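Local coordinates for secreted protein ESXB (Bacillus anthracis, PDB 4J10), which is of unknown function but belongs to the WXG100 (EsxAB) family, whose members are typically small helical-hairpin proteins exported by type VII secretion systems, at residues A[78-81]-A[82-86]; A[44-48]-A[49-53]; A[28-31]-A[32-36]. One frame throughout, in Å; residues are numbered along the deposited sequence.

Contact 1 of 3, residues A[78-81]-A[82-86]; sequences DLKR and IADKF
The carboxylate of Asp84 is met by the ammonium of Lys80, whose NZ lies 3.0 Å from OD1 on the syn side and only 16° out of the carboxylate plane, forming a hydrogen-bonded salt bridge one helical turn back. The other oxygen, OD2, stays near the Lys80 aliphatic chain, 3.7 Å from CE. Two other flat groups have partners of their own on this helix. One face of the Phe86 ring takes the CG2 methyl of Ile82, 3.7 Å above the plane and offset toward the rim, while in the deposited conformer described here, one of two, the edge of the Arg81 guanidinium makes a salt bridge to Asp78, NH2 to OD1 3.1 Å. That oxygen is approached from above its carboxylate plane.

Lys80 reaches its partner because CG stands anti to the backbone N (chi1 174°) and the chain then bends at chi2, which carries the otherwise extended end over the following turn. Beneath the charges run ordinary alpha-helical bonds, such as Asp84 N to Lys80 O at 2.9 Å, and the CG1 of Ile82 rests 3.5 Å from Asp78 O. Leu79, Ile82 and Ala83 pack against helix 11-41, and Phe54 of the second subunit touches Asp78, Leu79 and Ile82.

Lys80 NZ also forms a salt bridge with Glu15 of helix 11-41. One ammonium between two carboxylates would be expected to stay protonated and to offset their mutual repulsion, so the i to i+4 pair on helix 48-90 is joined electrostatically to the other arm of the hairpin.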
loop_
_atom_site.group_PDB
_atom_site.type_symbol
_atom_site.label_atom_id
_atom_site.label_comp_id
_atom_site.label_asym_id
_atom_site.label_seq_id
_atom_site.Cartn_x
_atom_site.Cartn_y
_atom_site.Cartn_z
ATOM N N ASP A 78 6.376 -15.098 -7.697
ATOM C CA ASP A 78 6.384 -16.457 -7.156
ATOM C C ASP A 78 5.135 -17.241 -7.572
ATOM O O ASP A 78 5.223 -18.434 -7.888
ATOM C CB ASP A 78 6.524 -16.444 -5.626
ATOM C CG ASP A 78 7.914 -16.035 -5.171
ATOM O OD1 ASP A 78 8.835 -16.003 -6.011
ATOM O OD2 ASP A 78 8.086 -15.746 -3.968
ATOM N N LEU A 79 3.983 -16.571 -7.576
ATOM C CA LEU A 79 2.742 -17.197 -8.028
ATOM C C LEU A 79 2.829 -17.571 -9.510
ATOM O O LEU A 79 2.421 -18.660 -9.911
ATOM C CB LEU A 79 1.560 -16.266 -7.769
ATOM C CG LEU A 79 1.201 -16.078 -6.293
ATOM C CD1 LEU A 79 0.317 -14.854 -6.141
ATOM C CD2 LEU A 79 0.521 -17.321 -5.717
ATOM N N LYS A 80 3.371 -16.673 -10.322
ATOM C CA LYS A 80 3.522 -16.938 -11.747
ATOM C C LYS A 80 4.490 -18.102 -12.006
ATOM O O LYS A 80 4.265 -18.924 -12.896
ATOM C CB LYS A 80 3.958 -15.657 -12.468
ATOM C CG LYS A 80 4.301 -15.808 -13.935
ATOM C CD LYS A 80 3.117 -16.297 -14.766
ATOM C CE LYS A 80 3.456 -16.224 -16.247
ATOM N NZ LYS A 80 2.560 -17.065 -17.089
ATOM N N ARG A 81 5.556 -18.182 -11.219
ATOM C CA ARG A 81 6.509 -19.280 -11.353
ATOM C C ARG A 81 5.852 -20.634 -11.084
ATOM O O ARG A 81 6.115 -21.611 -11.784
ATOM C CB ARG A 81 7.701 -19.064 -10.421
ATOM C CG ARG A 81 8.734 -20.160 -10.460
ATOM C CD ARG A 81 10.111 -19.611 -10.121
ATOM N NE ARG A 81 10.115 -18.806 -8.901
ATOM C CZ ARG A 81 11.073 -18.848 -7.979
ATOM N NH1 ARG A 81 12.111 -19.659 -8.131
ATOM N NH2 ARG A 81 10.992 -18.081 -6.900
ATOM N N ILE A 82 4.978 -20.681 -10.080
ATOM C CA ILE A 82 4.263 -21.915 -9.783
ATOM C C ILE A 82 3.229 -22.201 -10.869
ATOM O O ILE A 82 3.055 -23.352 -11.276
ATOM C CB ILE A 82 3.621 -21.909 -8.388
ATOM C CG1 ILE A 82 4.697 -21.815 -7.317
ATOM C CG2 ILE A 82 2.790 -23.187 -8.184
ATOM C CD1 ILE A 82 4.153 -21.539 -5.939
ATOM N N ALA A 83 2.550 -21.163 -11.352
ATOM C CA ALA A 83 1.614 -21.343 -12.464
ATOM C C ALA A 83 2.306 -21.969 -13.674
ATOM O O ALA A 83 1.799 -22.922 -14.269
ATOM C CB ALA A 83 0.984 -20.012 -12.842
ATOM N N ASP A 84 3.487 -21.451 -14.013
ATOM C CA ASP A 84 4.277 -21.979 -15.120
ATOM C C ASP A 84 4.665 -23.441 -14.899
ATOM O O ASP A 84 4.594 -24.259 -15.816
ATOM C CB ASP A 84 5.527 -21.111 -15.343
ATOM C CG ASP A 84 5.196 -19.761 -15.941
ATOM O OD1 ASP A 84 4.095 -19.630 -16.518
ATOM O OD2 ASP A 84 6.018 -18.838 -15.835
ATOM N N LYS A 85 5.077 -23.766 -13.679
ATOM C CA LYS A 85 5.464 -25.131 -13.356
ATOM C C LYS A 85 4.274 -26.072 -13.524
ATOM O O LYS A 85 4.407 -27.167 -14.070
ATOM C CB LYS A 85 6.011 -25.211 -11.934
ATOM C CG LYS A 85 6.450 -26.599 -11.520
ATOM C CD LYS A 85 6.897 -26.625 -10.067
ATOM C CE LYS A 85 5.700 -26.727 -9.134
ATOM N NZ LYS A 85 5.932 -26.023 -7.839
ATOM N N PHE A 86 3.104 -25.630 -13.073
ATOM C CA PHE A 86 1.890 -26.419 -13.234
ATOM C C PHE A 86 1.572 -26.653 -14.699
ATOM O O PHE A 86 1.235 -27.767 -15.094
ATOM C CB PHE A 86 0.707 -25.716 -12.571
ATOM C CG PHE A 86 0.650 -25.892 -11.085
ATOM C CD1 PHE A 86 1.710 -26.452 -10.391
ATOM C CD2 PHE A 86 -0.469 -25.495 -10.381
ATOM C CE1 PHE A 86 1.649 -26.616 -9.015
ATOM C CE2 PHE A 86 -0.540 -25.659 -9.007
ATOM C CZ PHE A 86 0.523 -26.219 -8.326
#

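Contact 2 of 3, residues A[44-48]-A[49-53]; sequences GQWAG and ATQAK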
loop_
_atom_site.group_PDB
_atom_site.type_symbol
_atom_site.label_atom_id
_atom_site.label_comp_id
_atom_site.label_asym_id
_atom_site.label_seq_id
_atom_site.Cartn_x
_atom_site.Cartn_y
_atom_site.Cartn_z
ATOM N N GLY A 44 6.665 26.525 -0.183
ATOM C CA GLY A 44 6.574 27.962 -0.369
ATOM C C GLY A 44 5.275 28.590 0.111
ATOM O O GLY A 44 5.143 29.816 0.121
ATOM N N GLN A 45 4.316 27.753 0.505
ATOM C CA GLN A 45 3.008 28.219 0.973
ATOM C C GLN A 45 2.993 28.485 2.483
ATOM O O GLN A 45 1.987 28.949 3.035
ATOM C CB GLN A 45 1.939 27.181 0.627
ATOM C CG GLN A 45 1.746 26.960 -0.866
ATOM C CD GLN A 45 0.932 28.066 -1.504
ATOM O OE1 GLN A 45 -0.284 28.146 -1.319
ATOM N NE2 GLN A 45 1.602 28.936 -2.248
ATOM N N TRP A 46 4.105 28.161 3.138
ATOM C CA TRP A 46 4.296 28.378 4.572
ATOM C C TRP A 46 5.781 28.284 4.913
ATOM O O TRP A 46 6.604 28.093 4.022
ATOM C CB TRP A 46 3.466 27.400 5.423
ATOM C CG TRP A 46 3.648 25.922 5.128
ATOM C CD1 TRP A 46 4.592 25.341 4.324
ATOM C CD2 TRP A 46 2.843 24.854 5.634
ATOM N NE1 TRP A 46 4.422 23.980 4.304
ATOM C CE2 TRP A 46 3.355 23.649 5.104
ATOM C CE3 TRP A 46 1.733 24.783 6.486
ATOM C CZ2 TRP A 46 2.801 22.403 5.391
ATOM C CZ3 TRP A 46 1.186 23.550 6.777
ATOM C CH2 TRP A 46 1.720 22.379 6.233
ATOM N N ALA A 47 6.120 28.418 6.193
ATOM C CA ALA A 47 7.521 28.457 6.620
ATOM C C ALA A 47 8.302 27.208 6.220
ATOM O O ALA A 47 7.759 26.097 6.207
ATOM C CB ALA A 47 7.618 28.683 8.122
ATOM N N GLY A 48 9.580 27.403 5.902
ATOM C CA GLY A 48 10.446 26.310 5.505
ATOM C C GLY A 48 10.564 25.219 6.553
ATOM O O GLY A 48 10.614 24.044 6.219
ATOM N N ALA A 49 10.608 25.608 7.825
ATOM C CA ALA A 49 10.704 24.636 8.912
ATOM C C ALA A 49 9.477 23.724 8.972
ATOM O O ALA A 49 9.591 22.530 9.262
ATOM C CB ALA A 49 10.910 25.347 10.239
ATOM N N THR A 50 8.303 24.290 8.701
ATOM C CA THR A 50 7.073 23.507 8.676
ATOM C C THR A 50 7.091 22.546 7.496
ATOM O O THR A 50 6.761 21.366 7.636
ATOM C CB THR A 50 5.824 24.404 8.587
ATOM O OG1 THR A 50 5.855 25.386 9.633
ATOM C CG2 THR A 50 4.558 23.559 8.715
ATOM N N GLN A 51 7.482 23.050 6.330
ATOM C CA GLN A 51 7.581 22.207 5.146
ATOM C C GLN A 51 8.555 21.052 5.369
ATOM O O GLN A 51 8.288 19.924 4.961
ATOM C CB GLN A 51 8.006 23.027 3.923
ATOM C CG GLN A 51 8.160 22.203 2.648
ATOM C CD GLN A 51 6.851 21.632 2.141
ATOM O OE1 GLN A 51 5.769 22.011 2.598
ATOM N NE2 GLN A 51 6.942 20.717 1.184
ATOM N N ALA A 52 9.673 21.342 6.033
ATOM C CA ALA A 52 10.695 20.335 6.302
ATOM C C ALA A 52 10.169 19.193 7.171
ATOM O O ALA A 52 10.489 18.025 6.933
ATOM C CB ALA A 52 11.922 20.974 6.937
ATOM N N LYS A 53 9.364 19.536 8.172
ATOM C CA LYS A 53 8.772 18.543 9.059
ATOM C C LYS A 53 7.874 17.586 8.282
ATOM O O LYS A 53 7.976 16.366 8.430
ATOM C CB LYS A 53 7.981 19.228 10.180
ATOM C CG LYS A 53 7.228 18.254 11.075
ATOM C CD LYS A 53 6.474 18.969 12.188
ATOM C CE LYS A 53 5.389 19.880 11.632
ATOM N NZ LYS A 53 4.399 20.264 12.681
#
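The carbonyl oxygen of Ala47 receives two amides from the first turn of helix 48-90: Gln51 N at 3.1 Å makes a nearly straight bond, whereas Thr50 N, also 3.1 Å from Ala47 O, makes only a weak, badly angled one. Ala47 is the N-cap of this helix, and Gly48 O carries the pattern onward by accepting Ala52 N. Trp46, Ala47 and Gly48 together form the Trp-X-Gly signature that names the family, here at the turn of the helical hairpin.

Trp46 lies back over the helix start and is held there in two ways. Its indole NE1 donates to Gln51 OE1 at 2.9 Å with an N-H...O angle of 169°; the acceptor sits in the ring plane and the donor in the amide's carbonyl plane, although the two planes are 51° apart. Over one face comes the CG2 methyl of Thr50, 3.6 Å from the centroid of the six-membered ring and only 5° off its normal, a well-centred CH-pi contact. The methyl is put there by the Thr50 rotamer, in which CG2 is anti to the backbone N and OG1 is turned toward Ala47, 4.0 Å from its CB. Phe54 meets the same indole, and Leu14 of the second subunit packs on Trp46.

The Gln51 amide is buried yet used at both ends, since NE2 donates to Ile39 O of helix 11-41 while OE1 takes the indole N-H. Edge bond and face contact together should fix the indole's rotation, and Gln51 links the turn to the preceding helix.

Contact 3 of 3, residues A[28-31]-A[32-36]; sequences AQSQ and INRLE. With FMT (formic acid), chain C.
In Gln29, CG stands anti to the backbone N (chi1 -180°) and the chain then folds at chi2, swinging the amide round to Asn33 one turn ahead; in Arg34 a bend at chi3 sends the guanidinium back over Gln31. The first fold places Gln29 OE1 3.0 Å from Asn33 ND2, but the N-H points poorly at its acceptor, 125°, and the bond is weak. The two amides lie with their planes 30° apart. Gln29 OE1 also touches the CG2 methyl of Ile32, at 3.5 Å, and that methyl crowds the Gln29 carbonyl, 3.2 Å from O, beside the backbone bond the same oxygen accepts from Asn33 N.

This is about two and a half turns of helix 11-41, the first arm of the WXG100 helical hairpin, with a polar flank and a buried one. On the buried flank Ile32 and Leu35 pack against Phe58 of helix 48-90 and against Tyr68 of the second subunit, whose Ala24 touches Gln31. Leu35 leans over the preceding turn, its CG 3.4 Å from Gln31 O and its CD1 4.1 Å from Gln31 CG.

Arg34 lays one guanidinium face on the helix backbone: Gln31 CA stands 3.5 Å above the plane, offset toward the rim, and Ser30 O lies over the same face. NH2 passes obliquely across Gln31, 3.7 Å from its CB. A formic acid molecule, probably from the crystallisation liquor, sits by the polar flank beside Ser30 and Asn33, with its O2 3.4 Å from Arg34 CG.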
loop_
_atom_site.group_PDB
_atom_site.type_symbol
_atom_site.label_atom_id
_atom_site.label_comp_id
_atom_site.label_asym_id
_atom_site.label_seq_id
_atom_site.Cartn_x
_atom_site.Cartn_y
_atom_site.Cartn_z
ATOM N N ALA A 28 -0.343 1.245 -5.573
ATOM C CA ALA A 28 0.447 1.782 -4.471
ATOM C C ALA A 28 1.421 2.838 -4.986
ATOM O O ALA A 28 1.614 3.882 -4.360
ATOM C CB ALA A 28 1.207 0.658 -3.773
ATOM N N GLN A 29 2.062 2.554 -6.117
ATOM C CA GLN A 29 2.945 3.534 -6.750
ATOM C C GLN A 29 2.198 4.816 -7.098
ATOM O O GLN A 29 2.698 5.924 -6.858
ATOM C CB GLN A 29 3.605 2.942 -7.999
ATOM C CG GLN A 29 4.537 3.922 -8.692
ATOM C CD GLN A 29 5.801 4.193 -7.892
ATOM O OE1 GLN A 29 5.969 5.278 -7.293
ATOM N NE2 GLN A 29 6.693 3.226 -7.873
ATOM N N SER A 30 1.003 4.672 -7.661
ATOM C CA SER A 30 0.186 5.831 -8.010
ATOM C C SER A 30 -0.155 6.648 -6.774
ATOM O O SER A 30 -0.137 7.886 -6.800
ATOM C CB SER A 30 -1.098 5.378 -8.709
ATOM O OG SER A 30 -1.983 6.471 -8.892
ATOM N N GLN A 31 -0.525 5.978 -5.699
ATOM C CA GLN A 31 -0.840 6.640 -4.446
ATOM C C GLN A 31 0.338 7.454 -3.881
ATOM O O GLN A 31 0.170 8.577 -3.514
ATOM C CB GLN A 31 -1.342 5.636 -3.416
ATOM C CG GLN A 31 -1.748 6.273 -2.087
ATOM C CD GLN A 31 -2.279 5.274 -1.082
ATOM O OE1 GLN A 31 -3.425 4.891 -1.130
ATOM N NE2 GLN A 31 -1.468 4.878 -0.207
ATOM N N ILE A 32 1.508 6.858 -3.796
ATOM C CA ILE A 32 2.649 7.569 -3.242
ATOM C C ILE A 32 3.018 8.745 -4.149
ATOM O O ILE A 32 3.410 9.805 -3.657
ATOM C CB ILE A 32 3.827 6.604 -2.927
ATOM C CG1 ILE A 32 4.774 7.224 -1.893
ATOM C CG2 ILE A 32 4.530 6.170 -4.190
ATOM C CD1 ILE A 32 4.107 7.418 -0.546
ATOM N N ASN A 33 2.838 8.605 -5.459
ATOM C CA ASN A 33 3.111 9.686 -6.423
ATOM C C ASN A 33 2.132 10.850 -6.174
ATOM O O ASN A 33 2.548 11.966 -6.215
ATOM C CB ASN A 33 2.974 9.278 -7.919
ATOM C CG ASN A 33 4.055 8.324 -8.440
ATOM O OD1 ASN A 33 3.887 7.759 -9.483
ATOM N ND2 ASN A 33 5.067 8.132 -7.720
ATOM N N ARG A 34 0.852 10.561 -5.952
ATOM C CA ARG A 34 -0.167 11.591 -5.709
ATOM C C ARG A 34 0.107 12.327 -4.410
ATOM O O ARG A 34 0.040 13.558 -4.353
ATOM C CB ARG A 34 -1.567 10.973 -5.644
ATOM C CG ARG A 34 -2.123 10.469 -6.961
ATOM C CD ARG A 34 -3.632 10.204 -6.844
ATOM N NE ARG A 34 -3.979 9.265 -5.776
ATOM C CZ ARG A 34 -4.014 7.940 -5.920
ATOM N NH1 ARG A 34 -3.709 7.384 -7.088
ATOM N NH2 ARG A 34 -4.344 7.168 -4.895
ATOM N N LEU A 35 0.412 11.574 -3.360
ATOM C CA LEU A 35 0.687 12.176 -2.061
ATOM C C LEU A 35 1.945 13.032 -2.087
ATOM O O LEU A 35 1.992 14.087 -1.460
ATOM C CB LEU A 35 0.777 11.109 -0.971
ATOM C CG LEU A 35 -0.505 10.332 -0.698
ATOM C CD1 LEU A 35 -0.173 9.222 0.301
ATOM C CD2 LEU A 35 -1.637 11.225 -0.202
ATOM N N GLU A 36 2.962 12.591 -2.819
ATOM C CA GLU A 36 4.168 13.395 -2.967
ATOM C C GLU A 36 3.843 14.710 -3.664
ATOM O O GLU A 36 4.377 15.757 -3.310
ATOM C CB GLU A 36 5.237 12.620 -3.745
ATOM C CG GLU A 36 6.630 13.216 -3.666
ATOM C CD GLU A 36 7.699 12.211 -4.078
ATOM O OE1 GLU A 36 7.529 11.558 -5.129
ATOM O OE2 GLU A 36 8.697 12.065 -3.341
HETATM C C FMT C . 0.009 8.797 -10.667
HETATM O O1 FMT C . 1.166 8.521 -10.989
HETATM O O2 FMT C . -0.307 9.331 -9.599
#

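In the fold
From the N terminus the chain first meets contact 3, two-thirds of the way along helix 11-41, then contact 2 at the turn into helix 48-90, and finally contact 1 near the far end of that helix. The three follow in series; none nests within or crosses another. Contacts 1 and 3 join residues a helical turn apart and close no loop, whereas contact 2 fastens the interhelical loop to the helix it starts. Contacts 2 and 3 have centres 21 Å apart on one side of the chain's centre; contact 1 lies opposite, 49 Å from contact 2 between centres. All three reach the second subunit.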